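Local structure of alpha-1,2-mannosidase (Bacteroides thetaiotaomicron, 2WW2) at residues Glu95-Gln103 and Asn111-Gly119; Arg129-Phe137 and Lys228-Ser236. The protein hydrolyses alpha-mannosidic linkages with inversion of anomeric configuration, as a calcium-dependent glycoside hydrolase of family GH92 from a human gut symbiont. All coordinates share one frame; numbering follows the deposited sequence.

Interaction 1. Residues Glu95-Gln103 and Asn111-Gly119; sequences ERLVPFSHQ and NYSVTFNNG. With NA (sodium ion), chain E.
F116 meets V98 at about a right angle, and this apolar crossing shows how two strands that splay apart can still be joined at one end. The strand segments 98-101 and 111-116 of this beta hairpin run at 117° to each other, so side chains and water do much of the joining. V98 CG1 lies 3.5 Å from F116 CD1; with chi1 at -175°, V98 carries CG1 on the side away from its own amide nitrogen, which turns that methyl to the phenyl ring. The P99 carbonyl oxygen lies at the edge of the same ring, in its plane, and accepts a nearly straight hydrogen bond from N117 N, 2.9 Å from P99 O. An alanine in place of F116 would probably take the ring away from V98 CG1 and F100 CB and leave a gap between them and M61, which also touches F116. F100 crosses V114 at a similar right angle, with F100 CD1 3.8 Å from V114 CG2. Farther on, one water accepts from S101 N and donates to T115 O and N117 OD1, bridging the strands where they diverge. The H102 carbonyl oxygen binds a sodium ion at 2.3 Å, a site completed by waters and E105 O. Strand 60-67 lies beside the hairpin, with M61 also touching F100 and Y112; strand 121-126 pairs with 111-116, and V98 packs on M83 and L85 of strand 80-86.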
loop_
_atom_site.group_PDB
_atom_site.type_symbol
_atom_site.label_atom_id
_atom_site.label_comp_id
_atom_site.label_asym_id
_atom_site.label_seq_id
_atom_site.Cartn_x
_atom_site.Cartn_y
_atom_site.Cartn_z
ATOM N N GLU A 95 -21.836 -37.007 -5.951
ATOM C CA GLU A 95 -21.079 -38.138 -6.469
ATOM C C GLU A 95 -20.854 -38.143 -7.991
ATOM O O GLU A 95 -20.058 -38.949 -8.473
ATOM C CB GLU A 95 -21.769 -39.454 -6.097
ATOM C CG GLU A 95 -21.722 -39.755 -4.628
ATOM C CD GLU A 95 -22.066 -41.193 -4.365
ATOM O OE1 GLU A 95 -23.262 -41.532 -4.448
ATOM O OE2 GLU A 95 -21.134 -41.988 -4.101
ATOM N N ARG A 96 -21.566 -37.295 -8.738
ATOM C CA ARG A 96 -21.385 -37.199 -10.183
ATOM C C ARG A 96 -20.245 -36.260 -10.446
ATOM O O ARG A 96 -20.440 -35.044 -10.513
ATOM C CB ARG A 96 -22.615 -36.620 -10.911
ATOM C CG ARG A 96 -23.817 -37.494 -10.942
ATOM C CD ARG A 96 -24.917 -36.936 -11.878
ATOM N NE ARG A 96 -25.029 -35.482 -11.860
ATOM C CZ ARG A 96 -25.897 -34.784 -11.128
ATOM N NH1 ARG A 96 -26.762 -35.396 -10.305
ATOM N NH2 ARG A 96 -25.901 -33.459 -11.223
ATOM N N LEU A 97 -19.056 -36.809 -10.580
ATOM C CA LEU A 97 -17.860 -36.007 -10.743
ATOM C C LEU A 97 -17.047 -36.657 -11.834
ATOM O O LEU A 97 -16.431 -37.680 -11.598
ATOM C CB LEU A 97 -17.025 -36.043 -9.461
ATOM C CG LEU A 97 -17.428 -35.223 -8.238
ATOM C CD1 LEU A 97 -17.622 -33.765 -8.557
ATOM C CD2 LEU A 97 -18.655 -35.828 -7.594
ATOM N N VAL A 98 -17.023 -36.070 -13.022
ATOM C CA VAL A 98 -16.379 -36.723 -14.137
ATOM C C VAL A 98 -15.245 -35.840 -14.648
ATOM O O VAL A 98 -15.482 -34.682 -15.022
ATOM C CB VAL A 98 -17.374 -36.975 -15.279
ATOM C CG1 VAL A 98 -16.690 -37.769 -16.403
ATOM C CG2 VAL A 98 -18.606 -37.711 -14.753
ATOM N N PRO A 99 -14.016 -36.379 -14.655
ATOM C CA PRO A 99 -12.857 -35.564 -15.023
ATOM C C PRO A 99 -12.825 -35.197 -16.515
ATOM O O PRO A 99 -13.159 -36.028 -17.371
ATOM C CB PRO A 99 -11.636 -36.435 -14.637
ATOM C CG PRO A 99 -12.166 -37.791 -14.263
ATOM C CD PRO A 99 -13.674 -37.724 -14.155
ATOM N N PHE A 100 -12.406 -33.967 -16.798
ATOM C CA PHE A 100 -12.255 -33.469 -18.171
ATOM C C PHE A 100 -11.093 -32.475 -18.218
ATOM O O PHE A 100 -10.691 -31.919 -17.190
ATOM C CB PHE A 100 -13.548 -32.787 -18.666
ATOM C CG PHE A 100 -13.829 -31.463 -18.011
ATOM C CD1 PHE A 100 -13.513 -30.273 -18.664
ATOM C CD2 PHE A 100 -14.420 -31.403 -16.751
ATOM C CE1 PHE A 100 -13.745 -29.036 -18.056
ATOM C CE2 PHE A 100 -14.664 -30.182 -16.135
ATOM C CZ PHE A 100 -14.351 -28.992 -16.799
ATOM N N SER A 101 -10.574 -32.242 -19.415
ATOM C CA SER A 101 -9.506 -31.263 -19.624
ATOM C C SER A 101 -10.031 -30.107 -20.450
ATOM O O SER A 101 -10.828 -30.316 -21.381
ATOM C CB SER A 101 -8.354 -31.933 -20.379
ATOM O OG SER A 101 -7.422 -30.964 -20.794
ATOM N N HIS A 102 -9.617 -28.882 -20.117
ATOM C CA HIS A 102 -9.998 -27.739 -20.943
ATOM C C HIS A 102 -9.449 -27.901 -22.362
ATOM O O HIS A 102 -9.919 -27.244 -23.273
ATOM C CB HIS A 102 -9.509 -26.413 -20.337
ATOM C CG HIS A 102 -10.175 -26.056 -19.040
ATOM N ND1 HIS A 102 -11.519 -25.758 -18.950
ATOM C CD2 HIS A 102 -9.675 -25.914 -17.787
ATOM C CE1 HIS A 102 -11.826 -25.473 -17.698
ATOM N NE2 HIS A 102 -10.727 -25.565 -16.969
ATOM N N GLN A 103 -8.462 -28.777 -22.560
ATOM C CA GLN A 103 -7.925 -28.986 -23.914
ATOM C C GLN A 103 -8.975 -29.650 -24.803
ATOM O O GLN A 103 -8.906 -29.570 -26.040
ATOM C CB GLN A 103 -6.680 -29.878 -23.902
ATOM C CG GLN A 103 -5.407 -29.159 -23.553
ATOM C CD GLN A 103 -4.218 -30.091 -23.596
ATOM O OE1 GLN A 103 -4.038 -30.914 -22.701
ATOM N NE2 GLN A 103 -3.405 -29.976 -24.640
ATOM N N ASN A 111 -22.934 -23.130 -28.828
ATOM C CA ASN A 111 -22.642 -24.528 -28.577
ATOM C C ASN A 111 -21.510 -24.685 -27.564
ATOM O O ASN A 111 -20.468 -24.069 -27.685
ATOM C CB ASN A 111 -22.225 -25.250 -29.884
ATOM C CG ASN A 111 -22.071 -26.755 -29.692
ATOM O OD1 ASN A 111 -23.055 -27.504 -29.747
ATOM N ND2 ASN A 111 -20.846 -27.206 -29.473
ATOM N N TYR A 112 -21.717 -25.537 -26.571
ATOM C CA TYR A 112 -20.652 -25.953 -25.683
ATOM C C TYR A 112 -20.394 -27.441 -25.901
ATOM O O TYR A 112 -21.326 -28.256 -25.852
ATOM C CB TYR A 112 -21.060 -25.698 -24.227
ATOM C CG TYR A 112 -20.009 -26.159 -23.224
ATOM C CD1 TYR A 112 -19.048 -25.277 -22.731
ATOM C CD2 TYR A 112 -19.978 -27.478 -22.782
ATOM C CE1 TYR A 112 -18.068 -25.701 -21.810
ATOM C CE2 TYR A 112 -19.018 -27.914 -21.852
ATOM C CZ TYR A 112 -18.079 -27.022 -21.372
ATOM O OH TYR A 112 -17.141 -27.459 -20.476
ATOM N N SER A 113 -19.135 -27.794 -26.168
ATOM C CA SER A 113 -18.771 -29.191 -26.412
ATOM C C SER A 113 -17.622 -29.570 -25.461
ATOM O O SER A 113 -16.713 -28.772 -25.226
ATOM C CB SER A 113 -18.345 -29.378 -27.874
ATOM O OG SER A 113 -17.890 -30.705 -28.125
ATOM N N VAL A 114 -17.684 -30.763 -24.884
ATOM C CA VAL A 114 -16.590 -31.244 -24.033
ATOM C C VAL A 114 -16.450 -32.752 -24.215
ATOM O O VAL A 114 -17.448 -33.458 -24.435
ATOM C CB VAL A 114 -16.816 -30.863 -22.553
ATOM C CG1 VAL A 114 -18.067 -31.572 -22.003
ATOM C CG2 VAL A 114 -15.588 -31.183 -21.692
ATOM N N THR A 115 -15.216 -33.242 -24.167
ATOM C CA THR A 115 -14.968 -34.681 -24.170
ATOM C C THR A 115 -14.286 -35.010 -22.860
ATOM O O THR A 115 -13.257 -34.404 -22.498
ATOM C CB THR A 115 -14.078 -35.077 -25.347
ATOM O OG1 THR A 115 -14.705 -34.635 -26.553
ATOM C CG2 THR A 115 -13.846 -36.604 -25.400
ATOM N N PHE A 116 -14.886 -35.926 -22.112
ATOM C CA PHE A 116 -14.351 -36.301 -20.823
ATOM C C PHE A 116 -13.136 -37.190 -20.973
ATOM O O PHE A 116 -12.859 -37.708 -22.063
ATOM C CB PHE A 116 -15.463 -36.946 -19.974
ATOM C CG PHE A 116 -16.606 -36.000 -19.700
ATOM C CD1 PHE A 116 -16.534 -35.110 -18.646
ATOM C CD2 PHE A 116 -17.733 -35.981 -20.525
ATOM C CE1 PHE A 116 -17.574 -34.227 -18.388
ATOM C CE2 PHE A 116 -18.780 -35.098 -20.284
ATOM C CZ PHE A 116 -18.696 -34.214 -19.209
ATOM N N ASN A 117 -12.386 -37.356 -19.888
ATOM C CA ASN A 117 -11.185 -38.187 -19.954
ATOM C C ASN A 117 -11.513 -39.621 -20.365
ATOM O O ASN A 117 -10.673 -40.295 -20.962
ATOM C CB ASN A 117 -10.431 -38.190 -18.602
ATOM C CG ASN A 117 -9.757 -36.849 -18.282
ATOM O OD1 ASN A 117 -9.821 -35.888 -19.064
ATOM N ND2 ASN A 117 -9.116 -36.779 -17.106
ATOM N N ASN A 118 -12.723 -40.091 -20.055
ATOM C CA ASN A 118 -13.102 -41.470 -20.398
ATOM C C ASN A 118 -13.562 -41.603 -21.858
ATOM O O ASN A 118 -13.960 -42.680 -22.296
ATOM C CB ASN A 118 -14.185 -42.017 -19.448
ATOM C CG ASN A 118 -15.472 -41.204 -19.502
ATOM O OD1 ASN A 118 -15.653 -40.396 -20.403
ATOM N ND2 ASN A 118 -16.369 -41.412 -18.538
ATOM N N GLY A 119 -13.520 -40.502 -22.593
ATOM C CA GLY A 119 -13.838 -40.525 -24.011
ATOM C C GLY A 119 -15.274 -40.167 -24.351
ATOM O O GLY A 119 -15.617 -40.022 -25.524
HETATM NA NA NA E . -10.524 -25.502 -24.702
HETATM O O HOH W 1 -13.696 -38.985 -17.501
HETATM O O HOH W 2 -10.899 -34.435 -21.244
HETATM O O HOH W 3 -9.455 -26.622 -26.521
HETATM O O HOH W 4 -11.770 -24.248 -23.059
HETATM O O HOH W 5 -10.820 -23.629 -26.253
HETATM O O HOH W 6 -8.549 -24.307 -23.693
#

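Interaction 2. Residues Arg129-Phe137 and Lys228-Ser236; sequences RGAVFEVSF and KLTIRTASS
F133 and I231 form an antiparallel hydrogen-bonded pair, their side chains next to each other on one face of the sheet in the N-terminal beta-rich domain of this family, an example of distant chain segments joined by simple register. Paired backbone bonds link A131 with T233, F133 with I231, and V135 with L229; F133 N reaches I231 O at 2.8 Å. On the sheet face that carries these three pairs, F133 CB meets I231 CB at 3.9 Å, and V135 CG2 touches I231 CD1. F137 closes the row: its ring edge takes L229 CD2 at 4.0 Å from CE2, while V135 CG1 sits over the centre of one ring face.

The other face is more polar. V132 CG1 meets T230 CG2 at 3.6 Å, and T230 CG2 also lies over one face of the R232 guanidinium, displaced from its centre. R232 is further held by a salt bridge to E187 and a hydrogen bond to A254 O. At G130 a side chain would run into T233 O, so the close approach of this residue to A234 depends on glycine.

Outward, strand 121-126 flanks 130-136 and strand 182-188 flanks 229-236, while V132 and E134 pack on helix 256-271. E134 OE2 is hydrogen-bonded to S123 OG, consistent with holding the carboxylate so that OE1 faces K228. E134 CG sits between its backbone N and carbonyl carbon (chi1 69°), and the extended chain runs alongside K228 to a salt bridge, in which K228 NZ lies 3.0 Å from E134 OE1, almost in line with the C-O bond.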
loop_
_atom_site.group_PDB
_atom_site.type_symbol
_atom_site.label_atom_id
_atom_site.label_comp_id
_atom_site.label_asym_id
_atom_site.label_seq_id
_atom_site.Cartn_x
_atom_site.Cartn_y
_atom_site.Cartn_z
ATOM N N ARG A 129 -35.760 -21.021 -25.274
ATOM C CA ARG A 129 -36.374 -21.736 -24.159
ATOM C C ARG A 129 -36.018 -23.224 -24.103
ATOM O O ARG A 129 -36.343 -23.897 -23.144
ATOM C CB ARG A 129 -37.896 -21.521 -24.204
ATOM C CG ARG A 129 -38.254 -20.036 -24.111
ATOM C CD ARG A 129 -39.780 -19.762 -24.288
ATOM N NE ARG A 129 -39.979 -18.326 -24.408
ATOM C CZ ARG A 129 -39.774 -17.645 -25.526
ATOM N NH1 ARG A 129 -39.372 -18.274 -26.628
ATOM N NH2 ARG A 129 -39.968 -16.333 -25.543
ATOM N N GLY A 130 -35.295 -23.728 -25.098
ATOM C CA GLY A 130 -34.949 -25.145 -25.072
ATOM C C GLY A 130 -33.486 -25.387 -25.384
ATOM O O GLY A 130 -32.713 -24.430 -25.543
ATOM N N ALA A 131 -33.105 -26.667 -25.468
ATOM C CA ALA A 131 -31.724 -27.041 -25.822
ATOM C C ALA A 131 -31.727 -28.396 -26.495
ATOM O O ALA A 131 -32.651 -29.187 -26.305
ATOM C CB ALA A 131 -30.832 -27.089 -24.561
ATOM N N VAL A 132 -30.678 -28.694 -27.246
ATOM C CA VAL A 132 -30.527 -30.031 -27.808
ATOM C C VAL A 132 -29.100 -30.462 -27.535
ATOM O O VAL A 132 -28.201 -29.648 -27.672
ATOM C CB VAL A 132 -30.864 -30.067 -29.322
ATOM C CG1 VAL A 132 -30.586 -31.446 -29.915
ATOM C CG2 VAL A 132 -32.340 -29.686 -29.557
ATOM N N PHE A 133 -28.923 -31.711 -27.083
ATOM C CA PHE A 133 -27.614 -32.304 -26.812
ATOM C C PHE A 133 -27.326 -33.370 -27.873
ATOM O O PHE A 133 -28.259 -34.008 -28.383
ATOM C CB PHE A 133 -27.619 -33.076 -25.477
ATOM C CG PHE A 133 -27.696 -32.214 -24.234
ATOM C CD1 PHE A 133 -26.630 -32.173 -23.331
ATOM C CD2 PHE A 133 -28.839 -31.477 -23.954
ATOM C CE1 PHE A 133 -26.700 -31.393 -22.175
ATOM C CE2 PHE A 133 -28.909 -30.686 -22.790
ATOM C CZ PHE A 133 -27.848 -30.651 -21.904
ATOM N N GLU A 134 -26.046 -33.617 -28.148
ATOM C CA GLU A 134 -25.641 -34.868 -28.778
ATOM C C GLU A 134 -24.761 -35.544 -27.732
ATOM O O GLU A 134 -24.069 -34.863 -26.977
ATOM C CB GLU A 134 -24.822 -34.609 -30.049
ATOM C CG GLU A 134 -23.428 -33.990 -29.698
ATOM C CD GLU A 134 -22.556 -33.628 -30.899
ATOM O OE1 GLU A 134 -22.688 -34.282 -31.971
ATOM O OE2 GLU A 134 -21.731 -32.678 -30.751
ATOM N N VAL A 135 -24.807 -36.872 -27.635
ATOM C CA VAL A 135 -23.871 -37.570 -26.772
ATOM C C VAL A 135 -23.238 -38.712 -27.571
ATOM O O VAL A 135 -23.954 -39.482 -28.201
ATOM C CB VAL A 135 -24.549 -38.174 -25.514
ATOM C CG1 VAL A 135 -23.491 -38.884 -24.661
ATOM C CG2 VAL A 135 -25.317 -37.102 -24.690
ATOM N N SER A 136 -21.905 -38.786 -27.569
ATOM C CA SER A 136 -21.184 -39.914 -28.135
ATOM C C SER A 136 -20.608 -40.769 -26.995
ATOM O O SER A 136 -19.672 -40.344 -26.304
ATOM C CB SER A 136 -20.055 -39.386 -29.026
ATOM O OG SER A 136 -19.371 -40.437 -29.664
ATOM N N PHE A 137 -21.164 -41.958 -26.770
ATOM C CA PHE A 137 -20.736 -42.801 -25.639
ATOM C C PHE A 137 -19.501 -43.624 -26.012
ATOM O O PHE A 137 -19.408 -44.083 -27.133
ATOM C CB PHE A 137 -21.858 -43.781 -25.236
ATOM C CG PHE A 137 -23.031 -43.129 -24.530
ATOM C CD1 PHE A 137 -22.951 -42.782 -23.190
ATOM C CD2 PHE A 137 -24.205 -42.886 -25.209
ATOM C CE1 PHE A 137 -24.018 -42.209 -22.538
ATOM C CE2 PHE A 137 -25.286 -42.307 -24.569
ATOM C CZ PHE A 137 -25.184 -41.958 -23.227
ATOM N N LYS A 228 -25.147 -41.526 -32.297
ATOM C CA LYS A 228 -25.108 -40.583 -31.183
ATOM C C LYS A 228 -26.507 -40.460 -30.609
ATOM O O LYS A 228 -27.490 -40.578 -31.342
ATOM C CB LYS A 228 -24.596 -39.210 -31.635
ATOM C CG LYS A 228 -23.149 -39.243 -32.181
ATOM C CD LYS A 228 -22.678 -37.848 -32.596
ATOM C CE LYS A 228 -23.450 -37.352 -33.824
ATOM N NZ LYS A 228 -22.895 -36.058 -34.348
ATOM N N LEU A 229 -26.587 -40.226 -29.303
ATOM C CA LEU A 229 -27.861 -39.968 -28.651
ATOM C C LEU A 229 -28.170 -38.487 -28.814
ATOM O O LEU A 229 -27.293 -37.640 -28.593
ATOM C CB LEU A 229 -27.747 -40.277 -27.150
ATOM C CG LEU A 229 -28.997 -40.049 -26.293
ATOM C CD1 LEU A 229 -30.057 -41.124 -26.594
ATOM C CD2 LEU A 229 -28.625 -40.050 -24.818
ATOM N N THR A 230 -29.403 -38.167 -29.195
ATOM C CA THR A 230 -29.866 -36.790 -29.149
ATOM C C THR A 230 -30.814 -36.625 -27.967
ATOM O O THR A 230 -31.634 -37.503 -27.698
ATOM C CB THR A 230 -30.601 -36.403 -30.442
ATOM O OG1 THR A 230 -29.680 -36.450 -31.535
ATOM C CG2 THR A 230 -31.154 -34.993 -30.336
ATOM N N ILE A 231 -30.676 -35.519 -27.237
ATOM C CA ILE A 231 -31.602 -35.199 -26.150
ATOM C C ILE A 231 -32.180 -33.844 -26.481
ATOM O O ILE A 231 -31.432 -32.897 -26.717
ATOM C CB ILE A 231 -30.890 -35.060 -24.790
ATOM C CG1 ILE A 231 -29.962 -36.253 -24.529
ATOM C CG2 ILE A 231 -31.936 -34.939 -23.634
ATOM C CD1 ILE A 231 -29.168 -36.151 -23.209
ATOM N N ARG A 232 -33.506 -33.746 -26.498
ATOM C CA ARG A 232 -34.180 -32.485 -26.798
ATOM C C ARG A 232 -34.911 -32.085 -25.554
ATOM O O ARG A 232 -35.559 -32.928 -24.944
ATOM C CB ARG A 232 -35.208 -32.658 -27.927
ATOM C CG ARG A 232 -34.591 -33.155 -29.221
ATOM C CD ARG A 232 -35.658 -33.452 -30.315
ATOM N NE ARG A 232 -34.967 -34.086 -31.426
ATOM C CZ ARG A 232 -34.998 -35.391 -31.666
ATOM N NH1 ARG A 232 -35.746 -36.188 -30.913
ATOM N NH2 ARG A 232 -34.289 -35.894 -32.669
ATOM N N THR A 233 -34.829 -30.810 -25.181
ATOM C CA THR A 233 -35.458 -30.371 -23.936
ATOM C C THR A 233 -35.983 -28.925 -24.023
ATOM O O THR A 233 -35.461 -28.104 -24.781
ATOM C CB THR A 233 -34.480 -30.569 -22.741
ATOM O OG1 THR A 233 -35.146 -30.322 -21.501
ATOM C CG2 THR A 233 -33.260 -29.652 -22.844
ATOM N N ALA A 234 -37.058 -28.633 -23.293
ATOM C CA ALA A 234 -37.530 -27.262 -23.146
ATOM C C ALA A 234 -38.257 -27.159 -21.820
ATOM O O ALA A 234 -38.621 -28.175 -21.218
ATOM C CB ALA A 234 -38.460 -26.856 -24.302
ATOM N N SER A 235 -38.447 -25.934 -21.352
ATOM C CA SER A 235 -39.136 -25.718 -20.088
ATOM C C SER A 235 -40.055 -24.513 -20.189
ATOM O O SER A 235 -39.991 -23.729 -21.155
ATOM C CB SER A 235 -38.133 -25.524 -18.933
ATOM O OG SER A 235 -37.542 -24.226 -18.986
ATOM N N SER A 236 -40.900 -24.359 -19.182
ATOM C CA SER A 236 -41.835 -23.239 -19.117
ATOM C C SER A 236 -42.019 -22.851 -17.654
ATOM O O SER A 236 -41.929 -23.706 -16.770
ATOM C CB SER A 236 -43.200 -23.643 -19.709
ATOM O OG SER A 236 -44.147 -22.598 -19.556
HETATM O O HOH W 7 -28.012 -34.141 -31.658
#

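Interactions 1 and 2 illustrate two ways of pairing strands within one N-terminal domain. Their centres lie about 17 Å apart and their nearest atoms about 4 Å, without touching. Strand 121-126 connects them, pairing with 111-116 on the side of interaction 1 and with 130-136 on that of interaction 2. T122 of this strand touches both: V114 and F116 of the first contact, F133 and V135 of the second. Interaction 1 carries one of the sodium ions, bound through the H102 carbonyl oxygen, whereas R232 in interaction 2 hydrogen-bonds a glycerol that probably came with the crystallisation solution.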